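Side-chain contacts in alcohol dehydrogenase superfamily protein (Novosphingobium aromaticivorans, PDB 3GAZ), which probably works as an NADP-dependent oxidoreductase of the medium-chain dehydrogenase/reductase family: residues T137-G141 and L142-A146; A146-Q149 and D150-V154; I168-A171 and L172-A176; A279-G282 and E283-R286. All blocks are in the same frame, centred on the assembly; numbering follows the deposited sequence.

Contact 1: residues T137-G141 and L142-A146; sequences TAWEG and LVDRA
V143 stands over one face of the W139 indole, one helical turn further on. Its CG2 sits 3.7 Å from the centroid of the six-membered ring of W139, 12° off the normal, a CH-pi contact over the face. The indole reaches this place because CG of W139 is turned anti to the backbone N (chi1 -174°), which lays the ring alongside the following turn, under V143. D144 takes the edge of the same ring: its carboxylate plane stands 77° from the indole, and OD2 lies near the ring plane at the CD1 corner. A water in that plane accepts from W139 NE1 and donates to D144 OD1, 2.8 Å from each. OD2 of D144 has its main partner in H280 NE2 of helix 278-293. E140 crosses D144 obliquely, its CG 3.7 Å from D144 OD2. The backbone widens into a pi-type turn, R145 N bonding to E140 O at 2.9 Å and A146 N to G141 O. Chemically, the indole N-H is satisfied by water, and the face under V143 meets apolar methyls. The carboxylates of E140 and D144 come within 4.4 Å (OE2 to OD2), a proximity that H280 on D144 and T268 on E140 OE1 would probably ease.

Contact 2: residues A146-Q149 and D150-V154; sequences AQVQ and DGQTV
The side-chain amide of Q152 is the flat group that makes this contact: its OE1 accepts from the backbone N of Q149 at 2.6 Å, the N-H pointing nearly straight at it (172°). The donor stands above the amide plane, 45° out of it, and does not lie on a lone pair. CD of the same amide rests 3.7 Å from CB of Q149. A water also donates to OE1, at 2.9 Å, and bridges it to the carbonyl O of A146, so two donors grip this one oxygen. Beyond CG the Q152 chain is extended (chi2 -177°), which carries OE1 back across the turn to the start of Q149. The turn itself is type II, Q149 to Q152, closed by Q152 N bonding to Q149 O at 3.1 Å, with G151 at positive phi in its third position. Beside this polar grip, CG2 of V148 packs against CG2 of V154, the two methyls 3.7 Å apart. The segment links helix 132-145 to strand 153-157 of the parallel sheet. V148 also touches L219 of strand 217-222, while V148 and V154 both reach A176, just ahead of strand 177-182; these strands flank 153-157 on either side.

Contact 3: residues I168-A171 and L172-A176; sequences IQIA and LARGA
The last turn of helix 162-173 runs in regular i to i+4 steps, L172 N to I168 O at 3.0 Å and A173 N to Q169 O, before the chain leaves helical angles at R174. Two pairs of side chains follow this ladder. I168 and L172 lie alongside each other and point the same way, CG2 of I168 touching CD1 of L172 at 3.6 Å; the isoleucine offers this branch because CG2 is the one set anti to its backbone N. I170 and R174 make a similar pair, but here an aliphatic stem does the touching: CD of R174 rests 3.9 Å from CG2 of I170. Bent at chi3 (77°), the arginine then carries its guanidinium on toward W139 and V143 of helix 132-145. The carbonyl of A171 takes A176 N at 3.1 Å as well as a weak bond from R174 N, and CB of A176 settles 3.5 Å from the same oxygen. I168, A171 and L172 all press on V178 of the strand that follows. G175, with positive phi (87°), is the C-prime residue of a Schellman motif, G175 N to L172 O inside A176 N to A171 O. It closes the helix of the beta-alpha-beta crossover between strands 153-157 and 177-182, the first such unit of a probable Rossmann-type fold, with a glycine-rich turn between its first strand and this helix.

Contact 4: residues A279-G282 and E283-R286; sequences AHFG and EMLR
M284, a selenomethionine, sets its methyl in the corner where the rings of H280 and F281 both touch it, the close-packed half of the contact. CE of M284 lies 3.4 Å from CD2 of H280 and 3.6 Å from CD1 of F281. Nearer the backbone, CG of M284 is laid over one face of the imidazole, 4.0 Å from its centroid and 19° off the normal, while SE approaches the same ring obliquely. The bend at chi3 (-76°) brings the methyl to both rings. With its CG anti to the backbone N, H280 turns its imidazole along the helix toward M284, and NE2 bonds to OD2 of D144 on helix 132-145, which helps to fix the ring's rotation. The other half is polar and more open. R286 curls back so that its guanidinium lies over the carbonyl of G282, whose O is 3.0 Å above the plane. NH1 of R286 forms a salt bridge with OE1 of E283 at 2.6 Å, though bent (N-H...O angle 136°). Water at the guanidinium edge accepts from NH1 and lies 2.7 Å from the carbonyl O of A279, to which it may donate. This stretch of helix 278-293 is amphipathic: M284 packs on I136 and W139 of helix 132-145 in the probable cofactor-binding domain, F281 and L285 on L94 and F92 of strand 90-94 in the GroES-like domain.

How the contacts relate
Contacts 1, 2 and 3 form one cluster, their centres 8 to 12 Å apart, and follow the chain from helix 132-145 through the turn into strand 153-157 and then to the end of helix 162-173. Contacts 1 and 2 share A146, and G151 N of contact 2 probably bonds to G175 O of contact 3, 2.8 Å away. R174 of contact 3 touches both V148 and the W139-V143 pair. Contact 4, much later in sequence, meets only contact 1, where M284 packs on W139; its centre is about 21 Å from that of contact 2. Together they tie the first beta-alpha-beta unit of the probable cofactor-binding domain to helix 278-293, which borders the GroES-like domain.

Contact 1: residues T137-G141 and L142-A146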
loop_
_atom_site.group_PDB
_atom_site.type_symbol
_atom_site.label_atom_id
_atom_site.label_comp_id
_atom_site.label_asym_id
_atom_site.label_seq_id
_atom_site.Cartn_x
_atom_site.Cartn_y
_atom_site.Cartn_z
ATOM N N THR A 137 18.425 -0.318 7.975
ATOM C CA THR A 137 18.068 -1.269 9.015
ATOM C C THR A 137 19.149 -1.262 10.096
ATOM O O THR A 137 18.851 -1.163 11.289
ATOM C CB THR A 137 17.911 -2.690 8.430
ATOM O OG1 THR A 137 16.836 -2.693 7.478
ATOM C CG2 THR A 137 17.609 -3.695 9.530
ATOM N N ALA A 138 20.407 -1.341 9.670
ATOM C CA ALA A 138 21.536 -1.334 10.596
ATOM C C ALA A 138 21.595 -0.036 11.396
ATOM O O ALA A 138 21.864 -0.044 12.602
ATOM C CB ALA A 138 22.837 -1.519 9.826
ATOM N N TRP A 139 21.340 1.077 10.719
ATOM C CA TRP A 139 21.384 2.392 11.353
ATOM C C TRP A 139 20.278 2.616 12.384
ATOM O O TRP A 139 20.527 3.169 13.460
ATOM C CB TRP A 139 21.314 3.483 10.283
ATOM C CG TRP A 139 21.492 4.871 10.820
ATOM C CD1 TRP A 139 20.538 5.665 11.394
ATOM C CD2 TRP A 139 22.711 5.622 10.848
ATOM N NE1 TRP A 139 21.091 6.869 11.777
ATOM C CE2 TRP A 139 22.422 6.868 11.451
ATOM C CE3 TRP A 139 24.021 5.363 10.418
ATOM C CZ2 TRP A 139 23.399 7.855 11.640
ATOM C CZ3 TRP A 139 24.994 6.348 10.607
ATOM C CH2 TRP A 139 24.673 7.578 11.211
ATOM N N GLU A 140 19.058 2.197 12.066
ATOM C CA GLU A 140 17.963 2.394 13.005
ATOM C C GLU A 140 18.226 1.654 14.306
ATOM O O GLU A 140 17.849 2.121 15.376
ATOM C CB GLU A 140 16.631 1.930 12.410
ATOM C CG GLU A 140 16.262 2.639 11.118
ATOM C CD GLU A 140 14.777 2.576 10.817
ATOM O OE1 GLU A 140 14.161 1.505 11.025
ATOM O OE2 GLU A 140 14.229 3.605 10.359
ATOM N N GLY A 141 18.883 0.502 14.209
ATOM C CA GLY A 141 19.166 -0.275 15.400
ATOM C C GLY A 141 20.342 0.245 16.199
ATOM O O GLY A 141 20.246 0.445 17.415
ATOM N N LEU A 142 21.452 0.480 15.509
ATOM C CA LEU A 142 22.678 0.951 16.143
ATOM C C LEU A 142 22.668 2.401 16.607
ATOM O O LEU A 142 23.245 2.721 17.647
ATOM C CB LEU A 142 23.863 0.763 15.196
ATOM C CG LEU A 142 24.247 -0.659 14.788
ATOM C CD1 LEU A 142 25.313 -0.595 13.695
ATOM C CD2 LEU A 142 24.747 -1.427 16.001
ATOM N N VAL A 143 22.035 3.277 15.836
ATOM C CA VAL A 143 22.018 4.693 16.183
ATOM C C VAL A 143 20.698 5.185 16.768
ATOM O O VAL A 143 20.659 5.633 17.913
ATOM C CB VAL A 143 22.395 5.553 14.956
ATOM C CG1 VAL A 143 22.454 7.027 15.340
ATOM C CG2 VAL A 143 23.740 5.091 14.402
ATOM N N ASP A 144 19.620 5.102 15.994
ATOM C CA ASP A 144 18.322 5.558 16.477
ATOM C C ASP A 144 17.900 4.896 17.793
ATOM O O ASP A 144 17.539 5.583 18.748
ATOM C CB ASP A 144 17.236 5.327 15.417
ATOM C CG ASP A 144 17.447 6.169 14.168
ATOM O OD1 ASP A 144 18.021 7.269 14.281
ATOM O OD2 ASP A 144 17.024 5.741 13.072
ATOM N N ARG A 145 17.941 3.569 17.853
ATOM C CA ARG A 145 17.541 2.877 19.071
ATOM C C ARG A 145 18.633 2.774 20.145
ATOM O O ARG A 145 18.414 3.156 21.293
ATOM C CB ARG A 145 17.030 1.468 18.745
ATOM C CG ARG A 145 15.724 1.408 17.943
ATOM C CD ARG A 145 14.538 1.992 18.710
ATOM N NE ARG A 145 14.474 3.451 18.628
ATOM C CZ ARG A 145 14.154 4.125 17.526
ATOM N NH1 ARG A 145 13.862 3.473 16.405
ATOM N NH2 ARG A 145 14.129 5.451 17.541
ATOM N N ALA A 146 19.811 2.274 19.775
ATOM C CA ALA A 146 20.886 2.086 20.748
ATOM C C ALA A 146 21.868 3.234 20.940
ATOM O O ALA A 146 22.596 3.255 21.933
ATOM C CB ALA A 146 21.656 0.810 20.416
HETATM O O HOH W 1 19.855 9.026 13.095
#

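Contact 2: residues A146-Q149 and D150-V154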
loop_
_atom_site.group_PDB
_atom_site.type_symbol
_atom_site.label_atom_id
_atom_site.label_comp_id
_atom_site.label_asym_id
_atom_site.label_seq_id
_atom_site.Cartn_x
_atom_site.Cartn_y
_atom_site.Cartn_z
ATOM N N ALA A 146 19.811 2.274 19.775
ATOM C CA ALA A 146 20.886 2.086 20.748
ATOM C C ALA A 146 21.868 3.234 20.940
ATOM O O ALA A 146 22.596 3.255 21.933
ATOM C CB ALA A 146 21.656 0.810 20.416
ATOM N N GLN A 147 21.904 4.175 20.001
ATOM C CA GLN A 147 22.821 5.304 20.104
ATOM C C GLN A 147 24.232 4.822 20.437
ATOM O O GLN A 147 24.856 5.314 21.380
ATOM C CB GLN A 147 22.347 6.277 21.189
ATOM C CG GLN A 147 21.092 7.056 20.825
ATOM C CD GLN A 147 19.937 6.775 21.764
ATOM O OE1 GLN A 147 20.026 7.021 22.970
ATOM N NE2 GLN A 147 18.842 6.258 21.217
ATOM N N VAL A 148 24.725 3.856 19.669
ATOM C CA VAL A 148 26.056 3.309 19.895
ATOM C C VAL A 148 27.059 4.437 20.128
ATOM O O VAL A 148 27.118 5.398 19.357
ATOM C CB VAL A 148 26.507 2.425 18.698
ATOM C CG1 VAL A 148 26.642 3.266 17.437
ATOM C CG2 VAL A 148 27.814 1.718 19.035
ATOM N N GLN A 149 27.831 4.315 21.207
ATOM C CA GLN A 149 28.826 5.317 21.585
ATOM C C GLN A 149 30.263 4.857 21.339
ATOM O O GLN A 149 30.562 3.660 21.323
ATOM C CB GLN A 149 28.700 5.665 23.073
ATOM C CG GLN A 149 27.367 6.250 23.513
ATOM C CD GLN A 149 27.075 7.593 22.879
ATOM O OE1 GLN A 149 26.607 7.669 21.743
ATOM N NE2 GLN A 149 27.360 8.664 23.609
ATOM N N ASP A 150 31.152 5.828 21.172
ATOM C CA ASP A 150 32.566 5.552 20.958
ATOM C C ASP A 150 33.114 4.764 22.151
ATOM O O ASP A 150 32.903 5.142 23.300
ATOM C CB ASP A 150 33.327 6.875 20.811
ATOM C CG ASP A 150 34.825 6.682 20.744
ATOM O OD1 ASP A 150 35.305 6.011 19.806
ATOM O OD2 ASP A 150 35.523 7.203 21.637
ATOM N N GLY A 151 33.798 3.659 21.879
ATOM C CA GLY A 151 34.360 2.867 22.958
ATOM C C GLY A 151 33.516 1.704 23.453
ATOM O O GLY A 151 34.007 0.864 24.207
ATOM N N GLN A 152 32.251 1.643 23.050
ATOM C CA GLN A 152 31.397 0.547 23.492
ATOM C C GLN A 152 31.729 -0.731 22.743
ATOM O O GLN A 152 32.176 -0.694 21.598
ATOM C CB GLN A 152 29.919 0.874 23.270
ATOM C CG GLN A 152 29.350 1.940 24.191
ATOM C CD GLN A 152 27.864 2.151 23.969
ATOM O OE1 GLN A 152 27.413 2.328 22.836
ATOM N NE2 GLN A 152 27.094 2.137 25.051
ATOM N N THR A 153 31.520 -1.863 23.400
ATOM C CA THR A 153 31.766 -3.148 22.770
ATOM C C THR A 153 30.471 -3.518 22.065
ATOM O O THR A 153 29.395 -3.477 22.667
ATOM C CB THR A 153 32.117 -4.226 23.805
ATOM O OG1 THR A 153 31.105 -4.265 24.817
ATOM C CG2 THR A 153 33.472 -3.928 24.438
ATOM N N VAL A 154 30.578 -3.867 20.788
ATOM C CA VAL A 154 29.409 -4.218 19.992
ATOM C C VAL A 154 29.555 -5.593 19.364
ATOM O O VAL A 154 30.584 -5.909 18.777
ATOM C CB VAL A 154 29.174 -3.183 18.856
ATOM C CG1 VAL A 154 28.016 -3.626 17.969
ATOM C CG2 VAL A 154 28.892 -1.811 19.451
HETATM O O HOH W 2 24.739 1.290 22.738
#

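Contact 3: residues I168-A171 and L172-A176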
loop_
_atom_site.group_PDB
_atom_site.type_symbol
_atom_site.label_atom_id
_atom_site.label_comp_id
_atom_site.label_asym_id
_atom_site.label_seq_id
_atom_site.Cartn_x
_atom_site.Cartn_y
_atom_site.Cartn_z
ATOM N N ILE A 168 28.433 -3.766 11.042
ATOM C CA ILE A 168 29.825 -3.823 11.493
ATOM C C ILE A 168 30.560 -2.534 11.136
ATOM O O ILE A 168 31.242 -1.940 11.971
ATOM C CB ILE A 168 30.597 -4.985 10.822
ATOM C CG1 ILE A 168 30.156 -6.327 11.410
ATOM C CG2 ILE A 168 32.104 -4.769 10.984
ATOM C CD1 ILE A 168 30.799 -7.521 10.739
ATOM N N GLN A 169 30.416 -2.110 9.885
ATOM C CA GLN A 169 31.097 -0.919 9.402
ATOM C C GLN A 169 30.595 0.374 10.030
ATOM O O GLN A 169 31.376 1.299 10.247
ATOM C CB GLN A 169 31.009 -0.864 7.873
ATOM C CG GLN A 169 31.664 -2.079 7.213
ATOM C CD GLN A 169 31.543 -2.082 5.701
ATOM O OE1 GLN A 169 32.181 -1.289 5.016
ATOM N NE2 GLN A 169 30.709 -2.975 5.175
ATOM N N ILE A 170 29.297 0.444 10.316
ATOM C CA ILE A 170 28.739 1.639 10.946
ATOM C C ILE A 170 29.304 1.735 12.363
ATOM O O ILE A 170 29.805 2.783 12.771
ATOM C CB ILE A 170 27.187 1.581 11.023
ATOM C CG1 ILE A 170 26.587 1.774 9.628
ATOM C CG2 ILE A 170 26.660 2.660 11.975
ATOM C CD1 ILE A 170 25.078 1.654 9.587
ATOM N N ALA A 171 29.229 0.629 13.097
ATOM C CA ALA A 171 29.723 0.577 14.470
ATOM C C ALA A 171 31.201 0.960 14.555
ATOM O O ALA A 171 31.593 1.740 15.414
ATOM C CB ALA A 171 29.510 -0.821 15.048
ATOM N N LEU A 172 32.017 0.406 13.663
ATOM C CA LEU A 172 33.446 0.709 13.656
ATOM C C LEU A 172 33.687 2.191 13.408
ATOM O O LEU A 172 34.486 2.823 14.100
ATOM C CB LEU A 172 34.162 -0.124 12.585
ATOM C CG LEU A 172 34.355 -1.601 12.932
ATOM C CD1 LEU A 172 34.769 -2.388 11.696
ATOM C CD2 LEU A 172 35.407 -1.723 14.041
ATOM N N ALA A 173 32.988 2.743 12.423
ATOM C CA ALA A 173 33.130 4.153 12.092
ATOM C C ALA A 173 32.774 5.045 13.278
ATOM O O ALA A 173 33.348 6.118 13.446
ATOM C CB ALA A 173 32.251 4.498 10.898
ATOM N N ARG A 174 31.837 4.597 14.107
ATOM C CA ARG A 174 31.421 5.391 15.256
ATOM C C ARG A 174 32.276 5.180 16.507
ATOM O O ARG A 174 31.904 5.610 17.600
ATOM C CB ARG A 174 29.943 5.136 15.558
ATOM C CG ARG A 174 29.043 5.504 14.383
ATOM C CD ARG A 174 27.574 5.292 14.692
ATOM N NE ARG A 174 27.016 6.340 15.543
ATOM C CZ ARG A 174 26.760 7.583 15.141
ATOM N NH1 ARG A 174 27.014 7.948 13.892
ATOM N NH2 ARG A 174 26.237 8.458 15.988
ATOM N N GLY A 175 33.414 4.510 16.333
ATOM C CA GLY A 175 34.341 4.292 17.431
ATOM C C GLY A 175 34.173 3.099 18.354
ATOM O O GLY A 175 34.894 2.983 19.345
ATOM N N ALA A 176 33.252 2.199 18.040
ATOM C CA ALA A 176 33.033 1.039 18.897
ATOM C C ALA A 176 34.023 -0.087 18.637
ATOM O O ALA A 176 34.651 -0.146 17.583
ATOM C CB ALA A 176 31.611 0.525 18.709
#

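Contact 4: residues A279-G282 and E283-R286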
loop_
_atom_site.group_PDB
_atom_site.type_symbol
_atom_site.label_atom_id
_atom_site.label_comp_id
_atom_site.label_asym_id
_atom_site.label_seq_id
_atom_site.Cartn_x
_atom_site.Cartn_y
_atom_site.Cartn_z
ATOM N N ALA A 279 11.593 11.765 5.344
ATOM C CA ALA A 279 12.823 12.544 5.248
ATOM C C ALA A 279 14.010 11.871 5.934
ATOM O O ALA A 279 15.155 12.034 5.510
ATOM C CB ALA A 279 12.603 13.933 5.834
ATOM N N HIS A 280 13.736 11.122 6.997
ATOM C CA HIS A 280 14.791 10.436 7.739
ATOM C C HIS A 280 15.533 9.435 6.846
ATOM O O HIS A 280 16.716 9.164 7.054
ATOM C CB HIS A 280 14.186 9.719 8.951
ATOM C CG HIS A 280 15.200 9.143 9.891
ATOM N ND1 HIS A 280 16.271 9.868 10.366
ATOM C CD2 HIS A 280 15.284 7.922 10.472
ATOM C CE1 HIS A 280 16.972 9.119 11.199
ATOM N NE2 HIS A 280 16.395 7.934 11.280
ATOM N N PHE A 281 14.838 8.886 5.853
ATOM C CA PHE A 281 15.454 7.916 4.950
ATOM C C PHE A 281 16.589 8.532 4.143
ATOM O O PHE A 281 17.711 8.026 4.166
ATOM C CB PHE A 281 14.404 7.316 4.014
ATOM C CG PHE A 281 13.766 6.064 4.548
ATOM C CD1 PHE A 281 13.708 5.824 5.918
ATOM C CD2 PHE A 281 13.233 5.117 3.680
ATOM C CE1 PHE A 281 13.129 4.657 6.418
ATOM C CE2 PHE A 281 12.654 3.951 4.166
ATOM C CZ PHE A 281 12.603 3.719 5.542
ATOM N N GLY A 282 16.295 9.614 3.430
ATOM C CA GLY A 282 17.325 10.273 2.645
ATOM C C GLY A 282 18.459 10.743 3.540
ATOM O O GLY A 282 19.627 10.743 3.147
ATOM N N GLU A 283 18.116 11.149 4.757
ATOM C CA GLU A 283 19.121 11.612 5.700
ATOM C C GLU A 283 20.080 10.483 6.064
ATOM O O GLU A 283 21.294 10.679 6.079
ATOM C CB GLU A 283 18.452 12.158 6.964
ATOM C CG GLU A 283 17.695 13.464 6.758
ATOM C CD GLU A 283 18.576 14.574 6.211
ATOM O OE1 GLU A 283 18.744 14.655 4.976
ATOM O OE2 GLU A 283 19.112 15.360 7.020
HETATM N N MSE A 284 19.539 9.303 6.355
HETATM C CA MSE A 284 20.381 8.163 6.704
HETATM C C MSE A 284 21.270 7.773 5.517
HETATM O O MSE A 284 22.428 7.414 5.702
HETATM C CB MSE A 284 19.530 6.956 7.145
HETATM C CG MSE A 284 18.955 7.049 8.576
HETATM SE SE MSE A 284 18.085 5.545 9.163
HETATM C CE MSE A 284 16.522 5.708 8.233
ATOM N N LEU A 285 20.733 7.857 4.301
ATOM C CA LEU A 285 21.516 7.501 3.119
ATOM C C LEU A 285 22.640 8.508 2.875
ATOM O O LEU A 285 23.631 8.201 2.210
ATOM C CB LEU A 285 20.602 7.378 1.894
ATOM C CG LEU A 285 19.601 6.212 1.999
ATOM C CD1 LEU A 285 18.753 6.136 0.741
ATOM C CD2 LEU A 285 20.352 4.901 2.209
ATOM N N ARG A 286 22.481 9.707 3.424
ATOM C CA ARG A 286 23.501 10.743 3.310
ATOM C C ARG A 286 24.639 10.356 4.252
ATOM O O ARG A 286 25.812 10.609 3.974
ATOM C CB ARG A 286 22.921 12.099 3.707
ATOM C CG ARG A 286 22.694 13.013 2.527
ATOM C CD ARG A 286 21.415 13.800 2.686
ATOM N NE ARG A 286 20.626 13.677 1.471
ATOM C CZ ARG A 286 19.303 13.614 1.427
ATOM N NH1 ARG A 286 18.581 13.665 2.540
ATOM N NH2 ARG A 286 18.705 13.487 0.257
HETATM O O HOH W 3 15.412 13.277 3.128
#